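Local coordinates for protein calmodulin-binding transcription activator 1 (PDB 2CXK) that acts as a transcriptional activator and probably binds double-stranded DNA sequence-specifically, represented here by its IPT/TIG domain alone, at residues 36-41 and 71-76; 43-48 and 62-67. One frame throughout, in Å; residues are numbered along the deposited sequence.

Overall arrangement
Each contact uses one strand of the pair 38-42 and 45-53, which are neighbours in the sheet. Contact 1 joins strand 38-42 to strand 67-75 near the middle of the domain; most of its residues are buried, and a backbone ladder with an aromatic pair at one end carries it. Contact 2 lies at the surface, where the hairpin turn and the start of strand 45-53 meet the loop between strands 56-60 and 67-75; there side chains do the work, through one histidine-carboxylate bond and apolar packing on a proline. Their centres are about 13 Å apart, and the probable bond from Cys40 N to Val47 O, 2.9 Å, connects them directly.

Contact 1: residues 36-41 and 71-76; sequences NNYSCL and LQVAFN
Tyr38 to Leu41 and Leu71 to Phe75 run antiparallel, their short axes 4.6 Å apart at closest approach and their directions 158° apart, with Ser39-Ala74 and Leu41-Gln72 as hydrogen-bonded pairs and Tyr38-Phe75 and Cys40-Val73 as non-hydrogen-bonded ones. Ser39 N to Ala74 O and Ala74 N to Ser39 O both measure 2.9 Å, and beyond Phe75 the ladder gains one more rung, from Asn76 N to Asn37 O. The rings of Tyr38 and Phe75 form a T-shaped pair: Phe75 presents its edge, with CD1 lying 3.5 Å above the plane of the Tyr38 ring and over its centre, and the planes are 65° apart. Phe75 extends from the strand with CG trans to its own N (chi1 -172°), which carries CD1 across to the tyrosine. In the immunoglobulin-like TIG fold these strands are adjacent members of one sheet, and Tyr38, Cys40, Val73 and Phe75 share its inner face, on which Leu57 of strand 56-60 touches both Tyr38 and Val73. Replacing Tyr38 with an alanine would probably leave the Phe75 CD1 edge without the ring it packs on and let Phe75 shift, with Asn37 CB still over one of its faces. Ser39, Leu41, Gln72 and Ala74 occupy the other face; Ser39 OG rests 3.5 Å from Ala74 CB. At the far end a water donates to Leu41 O at 2.8 Å and accepts from Gln72 NE2, and because Leu41 O also receives Gln72 N, that carbonyl is gripped twice.

Contact 2: residues 43-48 and 62-67; sequences DQISVP and PAHDTG
His64 and Asp43 supply the polar part of the contact, in a single hydrogen bond from His64 NE2 to Asp43 OD2 of 2.7 Å, with an angle of 167° at the hydrogen. The oxygen lies close to the imidazole plane, at the ring edge, whereas NE2 meets OD2 on its anti side, tilted out of the carboxylate plane by 27°, and the carboxylate and ring planes are 67° apart. The second ring nitrogen is also used: His64 ND1 donates to Asp65 O within its own loop at 2.8 Å, almost straight and on a lone pair of the carbonyl. With a donor bond at each nitrogen, the ring is held against rotation; if both nitrogens carry protons, the neighbouring carboxylate would probably stabilise the positive charge. Asp43 extends with its carboxylate carbon trans to its own N, which directs OD2 at the ring.

Apolar contacts centre on the ring of Pro62. Val47 CG1 comes to 3.7 Å from Pro62 CD, the two side chains crossing at about a right angle, while Ile45 CG2 lies 3.9 Å from Pro62 CB as these side chains slide past each other in opposite directions. The other branch of Ile45 bridges to the polar part, its CD1 reaching the His64 ring edge 4.0 Å from CD2. Phe42 touches both Val47 and Pro62, and the ring of Tyr88 meets that of His64.

Asp43 and Gln44 both have positive phi, and their backbone angles fit a type I' turn, the tight two-residue reversal characteristic of a beta hairpin. Here it links strands 38-42 and 45-53 of the immunoglobulin-like TIG domain, and the loop after strand 56-60 folds against the hairpin.

Contact 1: residues 36-41 and 71-76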
ATOM      1  N   ASN A  36     -13.274  13.860   7.082  1.00 34.05           N
ATOM      2  CA  ASN A  36     -12.663  12.730   7.771  1.00 31.71           C
ATOM      3  C   ASN A  36     -13.695  11.655   8.157  1.00 28.74           C
ATOM      4  O   ASN A  36     -13.797  11.276   9.324  1.00 27.33           O
ATOM      5  CB  ASN A  36     -11.970  13.262   9.031  1.00 35.36           C
ATOM      6  CG  ASN A  36     -11.220  12.191   9.795  1.00 38.86           C
ATOM      7  OD1 ASN A  36     -10.816  12.407  10.939  1.00 41.73           O
ATOM      8  ND2 ASN A  36     -11.016  11.037   9.168  1.00 41.65           N
ATOM      9  N   ASN A  37     -14.457  11.160   7.187  1.00 24.42           N
ATOM     10  CA  ASN A  37     -15.471  10.152   7.490  1.00 22.14           C
ATOM     11  C   ASN A  37     -15.333   8.861   6.697  1.00 19.36           C
ATOM     12  O   ASN A  37     -16.313   8.144   6.488  1.00 17.13           O
ATOM     13  CB  ASN A  37     -16.869  10.732   7.281  1.00 22.57           C
ATOM     14  CG  ASN A  37     -17.161  11.877   8.221  1.00 25.77           C
ATOM     15  OD1 ASN A  37     -17.478  12.981   7.786  1.00 27.42           O
ATOM     16  ND2 ASN A  37     -17.053  11.619   9.521  1.00 26.43           N
ATOM     17  N   TYR A  38     -14.114   8.577   6.253  1.00 16.46           N
ATOM     18  CA  TYR A  38     -13.842   7.355   5.508  1.00 14.52           C
ATOM     19  C   TYR A  38     -13.620   6.211   6.486  1.00 13.32           C
ATOM     20  O   TYR A  38     -13.161   6.419   7.602  1.00 13.05           O
ATOM     21  CB  TYR A  38     -12.578   7.508   4.673  1.00 13.27           C
ATOM     22  CG  TYR A  38     -12.748   8.307   3.412  1.00 14.13           C
ATOM     23  CD1 TYR A  38     -13.381   7.754   2.300  1.00 14.15           C
ATOM     24  CD2 TYR A  38     -12.245   9.606   3.315  1.00 14.53           C
ATOM     25  CE1 TYR A  38     -13.507   8.467   1.120  1.00 15.97           C
ATOM     26  CE2 TYR A  38     -12.368  10.330   2.135  1.00 16.59           C
ATOM     27  CZ  TYR A  38     -12.999   9.752   1.044  1.00 16.75           C
ATOM     28  OH  TYR A  38     -13.106  10.451  -0.131  1.00 20.83           O
ATOM     29  N   SER A  39     -13.950   5.002   6.058  1.00 12.75           N
ATOM     30  CA  SER A  39     -13.737   3.821   6.880  1.00 13.54           C
ATOM     31  C   SER A  39     -13.543   2.648   5.938  1.00 13.37           C
ATOM     32  O   SER A  39     -13.844   2.741   4.743  1.00 12.74           O
ATOM     33  CB  SER A  39     -14.933   3.557   7.811  1.00 13.46           C
ATOM     34  OG  SER A  39     -16.109   3.245   7.085  1.00 15.52           O
ATOM     35  N   CYS A  40     -13.013   1.554   6.469  1.00 12.67           N
ATOM     36  CA  CYS A  40     -12.811   0.352   5.678  1.00 13.51           C
ATOM     37  C   CYS A  40     -13.486  -0.774   6.428  1.00 12.31           C
ATOM     38  O   CYS A  40     -13.388  -0.865   7.652  1.00 13.17           O
ATOM     39  CB  CYS A  40     -11.321   0.046   5.496  1.00 11.12           C
ATOM     40  SG  CYS A  40     -10.474   1.247   4.439  1.00 14.83           S
ATOM     41  N   LEU A  41     -14.180  -1.625   5.692  1.00 13.22           N
ATOM     42  CA  LEU A  41     -14.881  -2.738   6.310  1.00 13.97           C
ATOM     43  C   LEU A  41     -14.259  -4.050   5.877  1.00 12.39           C
ATOM     44  O   LEU A  41     -14.176  -4.338   4.681  1.00 11.80           O
ATOM     45  CB  LEU A  41     -16.358  -2.727   5.904  1.00 16.21           C
ATOM     46  CG  LEU A  41     -17.114  -1.395   5.985  1.00 21.66           C
ATOM     47  CD1 LEU A  41     -18.580  -1.629   5.652  1.00 24.43           C
ATOM     48  CD2 LEU A  41     -16.986  -0.802   7.366  1.00 21.38           C
ATOM     49  N   LEU A  71     -13.232  -6.734   1.585  1.00 12.13           N
ATOM     50  CA  LEU A  71     -12.629  -5.480   2.019  1.00 11.46           C
ATOM     51  C   LEU A  71     -13.340  -4.415   1.192  1.00 12.94           C
ATOM     52  O   LEU A  71     -13.312  -4.458  -0.040  1.00 11.94           O
ATOM     53  CB  LEU A  71     -11.117  -5.460   1.738  1.00  7.97           C
ATOM     54  CG  LEU A  71     -10.417  -4.111   1.967  1.00 11.28           C
ATOM     55  CD1 LEU A  71     -10.749  -3.568   3.363  1.00  8.31           C
ATOM     56  CD2 LEU A  71      -8.906  -4.290   1.803  1.00 12.26           C
ATOM     57  N   GLN A  72     -14.002  -3.479   1.867  1.00 14.73           N
ATOM     58  CA  GLN A  72     -14.734  -2.414   1.181  1.00 14.11           C
ATOM     59  C   GLN A  72     -14.412  -1.048   1.777  1.00 14.46           C
ATOM     60  O   GLN A  72     -14.042  -0.947   2.947  1.00 14.56           O
ATOM     61  CB  GLN A  72     -16.243  -2.648   1.313  1.00 15.64           C
ATOM     62  CG  GLN A  72     -16.735  -4.009   0.847  1.00 16.37           C
ATOM     63  CD  GLN A  72     -18.169  -4.263   1.274  1.00 18.63           C
ATOM     64  OE1 GLN A  72     -19.113  -4.033   0.513  1.00 21.20           O
ATOM     65  NE2 GLN A  72     -18.340  -4.725   2.504  1.00 16.90           N
ATOM     66  N   VAL A  73     -14.553  -0.003   0.968  1.00 11.83           N
ATOM     67  CA  VAL A  73     -14.324   1.365   1.427  1.00 11.27           C
ATOM     68  C   VAL A  73     -15.696   2.029   1.596  1.00 13.16           C
ATOM     69  O   VAL A  73     -16.570   1.874   0.745  1.00 13.89           O
ATOM     70  CB  VAL A  73     -13.509   2.182   0.405  1.00  9.75           C
ATOM     71  CG1 VAL A  73     -13.397   3.623   0.859  1.00  9.51           C
ATOM     72  CG2 VAL A  73     -12.133   1.577   0.244  1.00 11.14           C
ATOM     73  N   ALA A  74     -15.880   2.749   2.697  1.00 10.79           N
ATOM     74  CA  ALA A  74     -17.141   3.435   2.966  1.00 13.90           C
ATOM     75  C   ALA A  74     -16.888   4.889   3.352  1.00 15.38           C
ATOM     76  O   ALA A  74     -15.797   5.242   3.802  1.00 15.31           O
ATOM     77  CB  ALA A  74     -17.882   2.733   4.092  1.00 13.01           C
ATOM     78  N   PHE A  75     -17.904   5.726   3.166  1.00 15.56           N
ATOM     79  CA  PHE A  75     -17.836   7.141   3.526  1.00 16.80           C
ATOM     80  C   PHE A  75     -19.145   7.374   4.273  1.00 17.58           C
ATOM     81  O   PHE A  75     -20.219   7.105   3.729  1.00 16.73           O
ATOM     82  CB  PHE A  75     -17.782   8.036   2.290  1.00 17.22           C
ATOM     83  CG  PHE A  75     -17.525   9.482   2.607  1.00 19.15           C
ATOM     84  CD1 PHE A  75     -16.254   9.911   2.982  1.00 18.09           C
ATOM     85  CD2 PHE A  75     -18.562  10.414   2.569  1.00 19.36           C
ATOM     86  CE1 PHE A  75     -16.016  11.245   3.316  1.00 19.78           C
ATOM     87  CE2 PHE A  75     -18.335  11.752   2.902  1.00 19.11           C
ATOM     88  CZ  PHE A  75     -17.064  12.169   3.275  1.00 18.62           C
ATOM     89  N   ASN A  76     -19.052   7.860   5.507  1.00 16.83           N
ATOM     90  CA  ASN A  76     -20.234   8.068   6.349  1.00 18.16           C
ATOM     91  C   ASN A  76     -20.970   6.734   6.478  1.00 17.32           C
ATOM     92  O   ASN A  76     -22.197   6.675   6.516  1.00 16.95           O
ATOM     93  CB  ASN A  76     -21.147   9.139   5.748  1.00 19.18           C
ATOM     94  CG  ASN A  76     -20.642  10.546   6.008  1.00 19.81           C
ATOM     95  OD1 ASN A  76     -20.877  11.457   5.216  1.00 24.19           O
ATOM     96  ND2 ASN A  76     -19.957  10.734   7.128  1.00 18.49           N
TER
HETATM   97  O   HOH W   1     -16.366  -5.945   4.142  1.00 12.87           O

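Contact 2: residues 43-48 and 62-67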
ATOM      1  N   ASP A  43     -14.885  -7.876   6.224  1.00 17.40           N
ATOM      2  CA  ASP A  43     -15.934  -8.816   6.607  1.00 18.80           C
ATOM      3  C   ASP A  43     -16.941  -8.063   7.476  1.00 19.61           C
ATOM      4  O   ASP A  43     -17.358  -8.540   8.531  1.00 17.96           O
ATOM      5  CB  ASP A  43     -15.351 -10.009   7.384  1.00 19.59           C
ATOM      6  CG  ASP A  43     -16.370 -11.136   7.576  1.00 22.83           C
ATOM      7  OD1 ASP A  43     -17.246 -11.289   6.701  1.00 24.83           O
ATOM      8  OD2 ASP A  43     -16.291 -11.877   8.583  1.00 22.28           O
ATOM      9  N   GLN A  44     -17.309  -6.866   7.028  1.00 20.86           N
ATOM     10  CA  GLN A  44     -18.255  -6.017   7.743  1.00 23.26           C
ATOM     11  C   GLN A  44     -17.743  -5.412   9.052  1.00 22.65           C
ATOM     12  O   GLN A  44     -18.470  -4.670   9.714  1.00 22.03           O
ATOM     13  CB  GLN A  44     -19.564  -6.778   7.998  1.00 26.35           C
ATOM     14  CG  GLN A  44     -20.214  -7.278   6.715  1.00 29.82           C
ATOM     15  CD  GLN A  44     -20.383  -6.172   5.683  1.00 33.14           C
ATOM     16  OE1 GLN A  44     -20.217  -6.395   4.481  1.00 34.55           O
ATOM     17  NE2 GLN A  44     -20.723  -4.974   6.149  1.00 34.26           N
ATOM     18  N   ILE A  45     -16.510  -5.728   9.445  1.00 20.17           N
ATOM     19  CA  ILE A  45     -15.961  -5.137  10.668  1.00 17.84           C
ATOM     20  C   ILE A  45     -15.331  -3.813  10.258  1.00 16.99           C
ATOM     21  O   ILE A  45     -14.396  -3.783   9.459  1.00 15.15           O
ATOM     22  CB  ILE A  45     -14.867  -5.999  11.313  1.00 18.33           C
ATOM     23  CG1 ILE A  45     -15.434  -7.349  11.749  1.00 19.11           C
ATOM     24  CG2 ILE A  45     -14.291  -5.258  12.523  1.00 19.50           C
ATOM     25  CD1 ILE A  45     -14.400  -8.260  12.385  1.00 23.15           C
ATOM     26  N   SER A  46     -15.833  -2.721  10.820  1.00 14.95           N
ATOM     27  CA  SER A  46     -15.341  -1.396  10.465  1.00 15.19           C
ATOM     28  C   SER A  46     -14.167  -0.856  11.268  1.00 15.02           C
ATOM     29  O   SER A  46     -14.090  -1.037  12.482  1.00 14.98           O
ATOM     30  CB  SER A  46     -16.487  -0.386  10.565  1.00 15.57           C
ATOM     31  OG  SER A  46     -16.055   0.911  10.195  1.00 18.52           O
ATOM     32  N   VAL A  47     -13.255  -0.189  10.566  1.00 13.14           N
ATOM     33  CA  VAL A  47     -12.109   0.475  11.172  1.00 12.72           C
ATOM     34  C   VAL A  47     -12.018   1.827  10.467  1.00 11.92           C
ATOM     35  O   VAL A  47     -12.372   1.951   9.295  1.00 12.63           O
ATOM     36  CB  VAL A  47     -10.776  -0.297  10.978  1.00 11.92           C
ATOM     37  CG1 VAL A  47     -10.818  -1.607  11.758  1.00 10.06           C
ATOM     38  CG2 VAL A  47     -10.508  -0.548   9.495  1.00  9.68           C
ATOM     39  N   PRO A  48     -11.572   2.869  11.181  1.00 11.90           N
ATOM     40  CA  PRO A  48     -11.471   4.180  10.539  1.00 11.20           C
ATOM     41  C   PRO A  48     -10.376   4.188   9.481  1.00 11.98           C
ATOM     42  O   PRO A  48      -9.464   3.362   9.520  1.00 12.54           O
ATOM     43  CB  PRO A  48     -11.165   5.114  11.706  1.00 11.84           C
ATOM     44  CG  PRO A  48     -10.431   4.237  12.661  1.00 12.68           C
ATOM     45  CD  PRO A  48     -11.190   2.940  12.602  1.00 10.94           C
ATOM     46  N   PRO A  62      -8.473  -4.954  11.308  1.00 11.54           N
ATOM     47  CA  PRO A  62      -8.925  -5.517  12.585  1.00 12.91           C
ATOM     48  C   PRO A  62      -8.518  -6.982  12.701  1.00 15.30           C
ATOM     49  O   PRO A  62      -8.028  -7.575  11.738  1.00 13.60           O
ATOM     50  CB  PRO A  62     -10.441  -5.341  12.513  1.00 12.55           C
ATOM     51  CG  PRO A  62     -10.712  -5.597  11.061  1.00 11.03           C
ATOM     52  CD  PRO A  62      -9.599  -4.813  10.366  1.00 10.03           C
ATOM     53  N   ALA A  63      -8.699  -7.558  13.886  1.00 16.16           N
ATOM     54  CA  ALA A  63      -8.375  -8.965  14.089  1.00 16.87           C
ATOM     55  C   ALA A  63      -9.502  -9.756  13.431  1.00 17.81           C
ATOM     56  O   ALA A  63     -10.628  -9.266  13.339  1.00 18.18           O
ATOM     57  CB  ALA A  63      -8.313  -9.282  15.585  1.00 17.05           C
ATOM     58  N   HIS A  64      -9.210 -10.969  12.978  1.00 16.83           N
ATOM     59  CA  HIS A  64     -10.232 -11.796  12.335  1.00 20.01           C
ATOM     60  C   HIS A  64      -9.729 -13.227  12.196  1.00 20.19           C
ATOM     61  O   HIS A  64      -8.522 -13.450  12.144  1.00 21.21           O
ATOM     62  CB  HIS A  64     -10.570 -11.219  10.951  1.00 17.51           C
ATOM     63  CG  HIS A  64     -11.810 -11.794  10.336  1.00 18.76           C
ATOM     64  ND1 HIS A  64     -11.865 -13.070   9.816  1.00 18.51           N
ATOM     65  CD2 HIS A  64     -13.051 -11.270  10.177  1.00 17.49           C
ATOM     66  CE1 HIS A  64     -13.084 -13.308   9.366  1.00 16.49           C
ATOM     67  NE2 HIS A  64     -13.824 -12.232   9.574  1.00 18.84           N
ATOM     68  N   ASP A  65     -10.646 -14.196  12.150  1.00 21.94           N
ATOM     69  CA  ASP A  65     -10.250 -15.593  11.991  1.00 24.45           C
ATOM     70  C   ASP A  65      -9.582 -15.755  10.646  1.00 25.10           C
ATOM     71  O   ASP A  65      -9.798 -14.955   9.742  1.00 25.40           O
ATOM     72  CB  ASP A  65     -11.445 -16.548  11.991  1.00 24.95           C
ATOM     73  CG  ASP A  65     -12.269 -16.457  13.236  1.00 26.74           C
ATOM     74  OD1 ASP A  65     -11.697 -16.161  14.302  1.00 28.25           O
ATOM     75  OD2 ASP A  65     -13.492 -16.700  13.145  1.00 29.08           O
ATOM     76  N   THR A  66      -8.789 -16.808  10.512  1.00 25.60           N
ATOM     77  CA  THR A  66      -8.120 -17.082   9.257  1.00 26.98           C
ATOM     78  C   THR A  66      -9.208 -17.323   8.222  1.00 26.04           C
ATOM     79  O   THR A  66     -10.283 -17.829   8.546  1.00 26.60           O
ATOM     80  CB  THR A  66      -7.235 -18.330   9.359  1.00 27.48           C
ATOM     81  OG1 THR A  66      -8.025 -19.428   9.825  1.00 30.62           O
ATOM     82  CG2 THR A  66      -6.091 -18.086  10.326  1.00 27.90           C
ATOM     83  N   GLY A  67      -8.931 -16.938   6.982  1.00 26.17           N
ATOM     84  CA  GLY A  67      -9.899 -17.112   5.917  1.00 23.10           C
ATOM     85  C   GLY A  67      -9.947 -15.887   5.029  1.00 23.32           C
ATOM     86  O   GLY A  67      -9.316 -14.874   5.322  1.00 22.18           O
TER